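PDB 2F5X: BugD from Bordetella pertussis Tohama I, which binds aspartic acid in a cleft as a periplasmic solute receptor of the tripartite tricarboxylate transporter family, and probably serves its uptake. Local coordinates for residues 214-217 / 218-221; 198-202 / 203-207; 257-260 / 261-265. One frame throughout, in Å; residues are numbered along the deposited sequence.

Interaction 1: residues 214-217 / 218-221; sequences KRVP and TLPD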
# COMPACT_ATOMS: atom_id res chain seq x y z
N LYS A 214 -11.00 13.86 -2.29
CA LYS A 214 -10.99 14.85 -3.35
C LYS A 214 -10.21 14.26 -4.50
O LYS A 214 -9.47 13.29 -4.31
CB LYS A 214 -10.35 16.15 -2.87
CG LYS A 214 -11.24 16.97 -1.93
CD LYS A 214 -10.99 16.61 -0.47
CE LYS A 214 -11.55 17.65 0.49
NZ LYS A 214 -13.03 17.57 0.63
N ARG A 215 -10.36 14.82 -5.69
CA ARG A 215 -9.65 14.29 -6.85
C ARG A 215 -8.14 14.38 -6.67
O ARG A 215 -7.63 15.25 -5.96
CB ARG A 215 -10.09 15.00 -8.13
CG ARG A 215 -11.45 14.55 -8.63
CD ARG A 215 -11.82 15.08 -10.00
NE ARG A 215 -13.20 14.76 -10.35
CZ ARG A 215 -13.66 14.69 -11.60
NH1 ARG A 215 -12.84 14.91 -12.63
NH2 ARG A 215 -14.93 14.40 -11.82
N VAL A 216 -7.45 13.44 -7.30
CA VAL A 216 -5.99 13.39 -7.33
C VAL A 216 -5.52 14.41 -8.37
O VAL A 216 -5.81 14.26 -9.55
CB VAL A 216 -5.51 11.95 -7.66
CG1 VAL A 216 -3.98 11.89 -7.85
CG2 VAL A 216 -5.96 10.97 -6.57
N PRO A 217 -4.84 15.48 -7.92
CA PRO A 217 -4.48 16.59 -8.81
C PRO A 217 -3.65 16.19 -10.03
O PRO A 217 -3.78 16.82 -11.08
CB PRO A 217 -3.66 17.52 -7.90
CG PRO A 217 -4.05 17.16 -6.53
CD PRO A 217 -4.41 15.71 -6.53
N THR A 218 -2.82 15.15 -9.90
CA THR A 218 -2.04 14.64 -11.03
C THR A 218 -2.87 13.77 -11.98
O THR A 218 -2.42 13.44 -13.08
CB THR A 218 -0.84 13.82 -10.53
OG1 THR A 218 -1.27 12.91 -9.51
CG2 THR A 218 0.17 14.72 -9.84
N LEU A 219 -4.07 13.39 -11.54
CA LEU A 219 -5.00 12.64 -12.39
C LEU A 219 -6.38 13.31 -12.35
O LEU A 219 -7.37 12.70 -11.93
CB LEU A 219 -5.06 11.18 -11.93
CG LEU A 219 -3.75 10.38 -11.93
CD1 LEU A 219 -3.92 9.09 -11.15
CD2 LEU A 219 -3.26 10.11 -13.35
N PRO A 220 -6.44 14.56 -12.80
CA PRO A 220 -7.60 15.43 -12.54
C PRO A 220 -8.90 15.00 -13.22
O PRO A 220 -9.95 15.46 -12.79
CB PRO A 220 -7.13 16.80 -13.04
CG PRO A 220 -6.08 16.51 -14.04
CD PRO A 220 -5.40 15.26 -13.58
N ASP A 221 -8.83 14.14 -14.24
CA ASP A 221 -10.03 13.71 -14.95
C ASP A 221 -10.70 12.48 -14.35
O ASP A 221 -11.74 12.04 -14.84
CB ASP A 221 -9.73 13.48 -16.43
CG ASP A 221 -9.36 14.76 -17.16
OD1 ASP A 221 -9.84 15.84 -16.75
OD2 ASP A 221 -8.60 14.78 -18.16
O HOH W 1 -8.65 12.19 -9.53
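Arg-215 reaches across the turn to the backbone of Pro-220, where NH1 donates to the carbonyl O at 2.9 Å. The bond is nearly straight, 161° at the hydrogen, and both flat groups are turned to suit it: the oxygen lies at the edge of the guanidinium, almost in its plane, and the donor comes in the carbonyl plane onto a lone pair. An extended chain from CG to NE carries the group that far, and the CD of Arg-215 passes 3.4 Å from the same Pro-220 O. The rotation of the guanidinium is fixed further by a salt bridge from NE to Glu-227.

Between these two residues the backbone turns back on itself. Leu-219 N donates to Val-216 O at 2.8 Å, closing the turn. A water beside the turn accepts from Val-216 N at 2.8 Å and donates to Leu-219 O at the same length, a second tie between the two arms. On the side chains, Val-216 turns CG1 anti to its own nitrogen (chi1 174°), and this methyl meets Thr-218 OG1 at 3.3 Å and, more loosely, Leu-219 CB at 4.3 Å. Pro-220 lays its ring CD 3.4 Å from Pro-217 O.

Farther out, Val-216 packs on Pro-112 and Leu-219 on Thr-114, both of strand 102-117, while Leu-219 also touches helix 193-201. The whole is a type I beta turn from Val-216 to Leu-219, with Pro-217 at its second position, in the loop joining strands 206-210 and 236-244.

Interaction 2: residues 198-202 / 203-207; sequences QQITS and GKVKA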
# COMPACT_ATOMS: atom_id res chain seq x y z
N GLN A 198 2.00 6.14 -14.18
CA GLN A 198 2.77 5.84 -15.37
C GLN A 198 1.89 5.23 -16.49
O GLN A 198 1.88 5.70 -17.65
CB GLN A 198 3.92 4.88 -14.94
CG GLN A 198 4.80 5.35 -13.69
CD GLN A 198 4.32 4.86 -12.29
OE1 GLN A 198 3.14 4.94 -11.98
NE2 GLN A 198 5.26 4.40 -11.45
N GLN A 199 1.13 4.21 -16.13
CA GLN A 199 0.29 3.51 -17.08
C GLN A 199 -0.98 4.28 -17.43
O GLN A 199 -1.48 4.17 -18.55
CB GLN A 199 -0.08 2.12 -16.56
CG GLN A 199 1.09 1.33 -15.96
CD GLN A 199 2.22 1.10 -16.95
OE1 GLN A 199 2.01 1.12 -18.16
NE2 GLN A 199 3.43 0.89 -16.42
N ILE A 200 -1.52 5.02 -16.47
CA ILE A 200 -2.72 5.81 -16.73
C ILE A 200 -2.42 6.97 -17.68
O ILE A 200 -3.11 7.12 -18.69
CB ILE A 200 -3.35 6.32 -15.42
CG1 ILE A 200 -3.91 5.14 -14.61
CG2 ILE A 200 -4.45 7.34 -15.72
CD1 ILE A 200 -4.27 5.49 -13.17
N THR A 201 -1.40 7.77 -17.38
CA THR A 201 -1.18 9.00 -18.15
C THR A 201 -0.75 8.73 -19.58
O THR A 201 -0.93 9.58 -20.46
CB THR A 201 -0.16 9.93 -17.47
OG1 THR A 201 1.09 9.23 -17.29
CG2 THR A 201 -0.60 10.30 -16.07
N SER A 202 -0.18 7.55 -19.82
CA SER A 202 0.22 7.15 -21.18
C SER A 202 -0.93 6.51 -21.96
O SER A 202 -0.80 6.23 -23.17
CB SER A 202 1.40 6.18 -21.10
OG SER A 202 0.98 4.99 -20.46
N GLY A 203 -2.05 6.28 -21.29
CA GLY A 203 -3.21 5.66 -21.92
C GLY A 203 -3.10 4.15 -22.09
O GLY A 203 -3.87 3.56 -22.85
N LYS A 204 -2.16 3.53 -21.39
CA LYS A 204 -1.92 2.10 -21.53
C LYS A 204 -2.96 1.25 -20.81
O LYS A 204 -3.21 0.11 -21.20
CB LYS A 204 -0.51 1.73 -21.05
CG LYS A 204 0.59 2.07 -22.04
CD LYS A 204 1.98 1.87 -21.42
CE LYS A 204 2.38 0.40 -21.36
NZ LYS A 204 3.39 0.09 -20.28
N VAL A 205 -3.56 1.79 -19.76
CA VAL A 205 -4.66 1.11 -19.08
C VAL A 205 -5.89 2.01 -19.07
O VAL A 205 -5.77 3.22 -19.21
CB VAL A 205 -4.30 0.70 -17.63
CG1 VAL A 205 -3.12 -0.27 -17.62
CG2 VAL A 205 -3.99 1.93 -16.74
N LYS A 206 -7.07 1.41 -18.91
CA LYS A 206 -8.31 2.17 -18.72
C LYS A 206 -8.35 2.63 -17.27
O LYS A 206 -7.97 1.88 -16.37
CB LYS A 206 -9.55 1.32 -19.03
CG LYS A 206 -9.67 0.91 -20.51
CD LYS A 206 -10.14 2.06 -21.36
CE LYS A 206 -11.62 1.94 -21.67
NZ LYS A 206 -11.95 1.17 -22.91
N ALA A 207 -8.77 3.87 -17.05
CA ALA A 207 -8.79 4.41 -15.69
C ALA A 207 -10.15 5.02 -15.40
O ALA A 207 -10.66 5.79 -16.20
CB ALA A 207 -7.66 5.45 -15.51
O HOH W 2 -5.60 5.95 -19.15
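A Schellman motif ends helix 193-201, with Gly-203, at positive phi (77°), as the residue that leaves the helical path. Gly-203 N donates to Ile-200 O at 2.9 Å, and Lys-204 N donates to Gln-199 O at 3.0 Å; together they are the pair of bonds back into the last turn that defines the motif. Gln-199 O also receives a weak bond from Val-205 N, which leaves one carbonyl gripped twice as the chain turns away.

The side chain of Lys-204 folds back over the same turn. Its chain bends at chi3 (77°), bringing NZ to Gln-199 OE1 at 2.7 Å, with the ammonium tilted a little from the plane of the amide. Gln-199 is itself bent at chi2, and the two chains cross at an angle with Lys-204 CD 3.3 Å from OE1. Ser-202 OG lies alongside the aliphatic part of the lysine, 3.3 Å from Lys-204 CG.

This reversal leads from the helix straight into strand 206-210, a connection from the helix to a strand of the mixed sheet, in which Lys-206 makes backbone hydrogen bonds with Ala-117 of strand 102-117. A water helps to hold the corner, donating to both Ile-200 O and Val-205 O.

Apolar contacts join the last helical turn to the start of the strand. Ile-200 lays CG2 against Ala-207 CB at 3.7 Å, and its CG1 meets Val-205 CG2 at 3.9 Å as the two branched chains cross. Ile-116 of strand 102-117 touches both Ile-200 and Val-205, and Leu-182 of helix 174-182 lies against Gln-199, Lys-204 and Val-205.

Interaction 3: residues 257-260 / 261-265; sequences KSLQ and AGLAD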
# COMPACT_ATOMS: atom_id res chain seq x y z
N LYS A 257 15.22 10.25 13.32
CA LYS A 257 15.86 11.44 12.78
C LYS A 257 16.13 11.30 11.28
O LYS A 257 15.94 12.24 10.51
CB LYS A 257 17.17 11.72 13.51
CG LYS A 257 16.96 12.36 14.86
CD LYS A 257 18.22 12.29 15.69
CE LYS A 257 19.18 13.38 15.32
NZ LYS A 257 20.31 13.42 16.29
N SER A 258 16.56 10.10 10.88
CA SER A 258 16.87 9.82 9.48
C SER A 258 15.61 9.78 8.63
O SER A 258 15.59 10.31 7.52
CB SER A 258 17.64 8.50 9.36
OG SER A 258 18.83 8.54 10.12
N LEU A 259 14.55 9.17 9.16
CA LEU A 259 13.26 9.17 8.47
C LEU A 259 12.75 10.60 8.28
O LEU A 259 12.32 10.97 7.18
CB LEU A 259 12.22 8.31 9.22
CG LEU A 259 10.80 8.33 8.65
CD1 LEU A 259 10.73 7.80 7.21
CD2 LEU A 259 9.83 7.59 9.55
N GLN A 260 12.82 11.41 9.33
CA GLN A 260 12.33 12.79 9.23
C GLN A 260 13.10 13.57 8.16
O GLN A 260 12.50 14.31 7.37
CB GLN A 260 12.42 13.48 10.59
CG GLN A 260 11.32 13.01 11.52
CD GLN A 260 11.39 13.63 12.89
OE1 GLN A 260 12.13 14.60 13.12
NE2 GLN A 260 10.60 13.09 13.81
N ALA A 261 14.41 13.36 8.12
CA ALA A 261 15.23 14.04 7.12
C ALA A 261 14.91 13.52 5.72
O ALA A 261 14.83 14.29 4.77
CB ALA A 261 16.70 13.85 7.44
N GLY A 262 14.71 12.21 5.61
CA GLY A 262 14.33 11.60 4.34
C GLY A 262 13.02 12.14 3.78
O GLY A 262 12.89 12.33 2.57
N LEU A 263 12.04 12.37 4.65
CA LEU A 263 10.76 12.89 4.21
C LEU A 263 10.84 14.36 3.84
O LEU A 263 10.12 14.80 2.96
CB LEU A 263 9.66 12.69 5.25
CG LEU A 263 9.31 11.27 5.71
CD1 LEU A 263 8.06 11.32 6.57
CD2 LEU A 263 9.12 10.31 4.52
N ALA A 264 11.73 15.09 4.52
CA ALA A 264 11.88 16.52 4.30
C ALA A 264 12.73 16.84 3.07
O ALA A 264 12.90 18.00 2.72
CB ALA A 264 12.49 17.19 5.55
N ASP A 265 13.24 15.80 2.41
CA ASP A 265 14.13 15.96 1.26
C ASP A 265 13.37 16.32 -0.02
O ASP A 265 12.38 15.66 -0.36
CB ASP A 265 14.90 14.65 1.06
CG ASP A 265 15.75 14.66 -0.17
OD1 ASP A 265 16.86 15.22 -0.11
OD2 ASP A 265 15.38 14.13 -1.24
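Leu-259 and Leu-263, one helical turn apart, meet branch to branch at an oblique angle, CD1 of Leu-259 lying 4.0 Å from CD2 of Leu-263. The two leave the backbone differently. Leu-259 has CG anti to the nitrogen (chi1 175°), whereas Leu-263 has CG anti to the carbonyl carbon (chi1 -60°), and their ends converge, Leu-259 reaching forward along the helix and Leu-263 leaning back. Leu-263 CG in turn rests 3.4 Å from Leu-259 O, the oxygen that accepts Leu-263 N at 2.9 Å. Three further bonds of the same helical spacing run from Ala-261 to Lys-257, from Gly-262 to Ser-258 and from Ala-264 to Gln-260. The methyls of Ala-261 and Ala-264 each touch the carbonyl oxygen four residues earlier, Ala-264 CB being 3.4 Å from Gln-260 O.

The leucine pair faces strand 102-117, where Val-108 touches both and Ile-105 touches Leu-259. Ala-284 of a loop also touches both, and its O accepts a hydrogen bond from Gln-260 NE2. On another side Ser-258 and Ala-261 pack on helix 30-46, whose Ser-41 hydrogen-bonds Gly-262 O. Asp-265 then N-caps the next helix, 266-274, through a bond from its OD2 to the amide of Phe-268.

The three contacts follow in series along the chain: interaction 2 at the end of helix 193-201, interaction 1 in the loop after strand 206-210, and interaction 3 on helix 249-263. Interactions 1 and 2 have centres about 14 Å apart and touch, Leu-219 CD2 lying 3.8 Å from both Thr-201 CG2 and Ile-200 CG2, so the turn packs on the end of the helix. Interaction 3 is separate, its centre about 27 Å from that of interaction 1 and about 31 Å from that of interaction 2. All three pack on strand 102-117, and interaction 2 runs into the sheet itself through strand 206-210. The side chain of Gln-199 is about 13 Å from the bound aspartic acid.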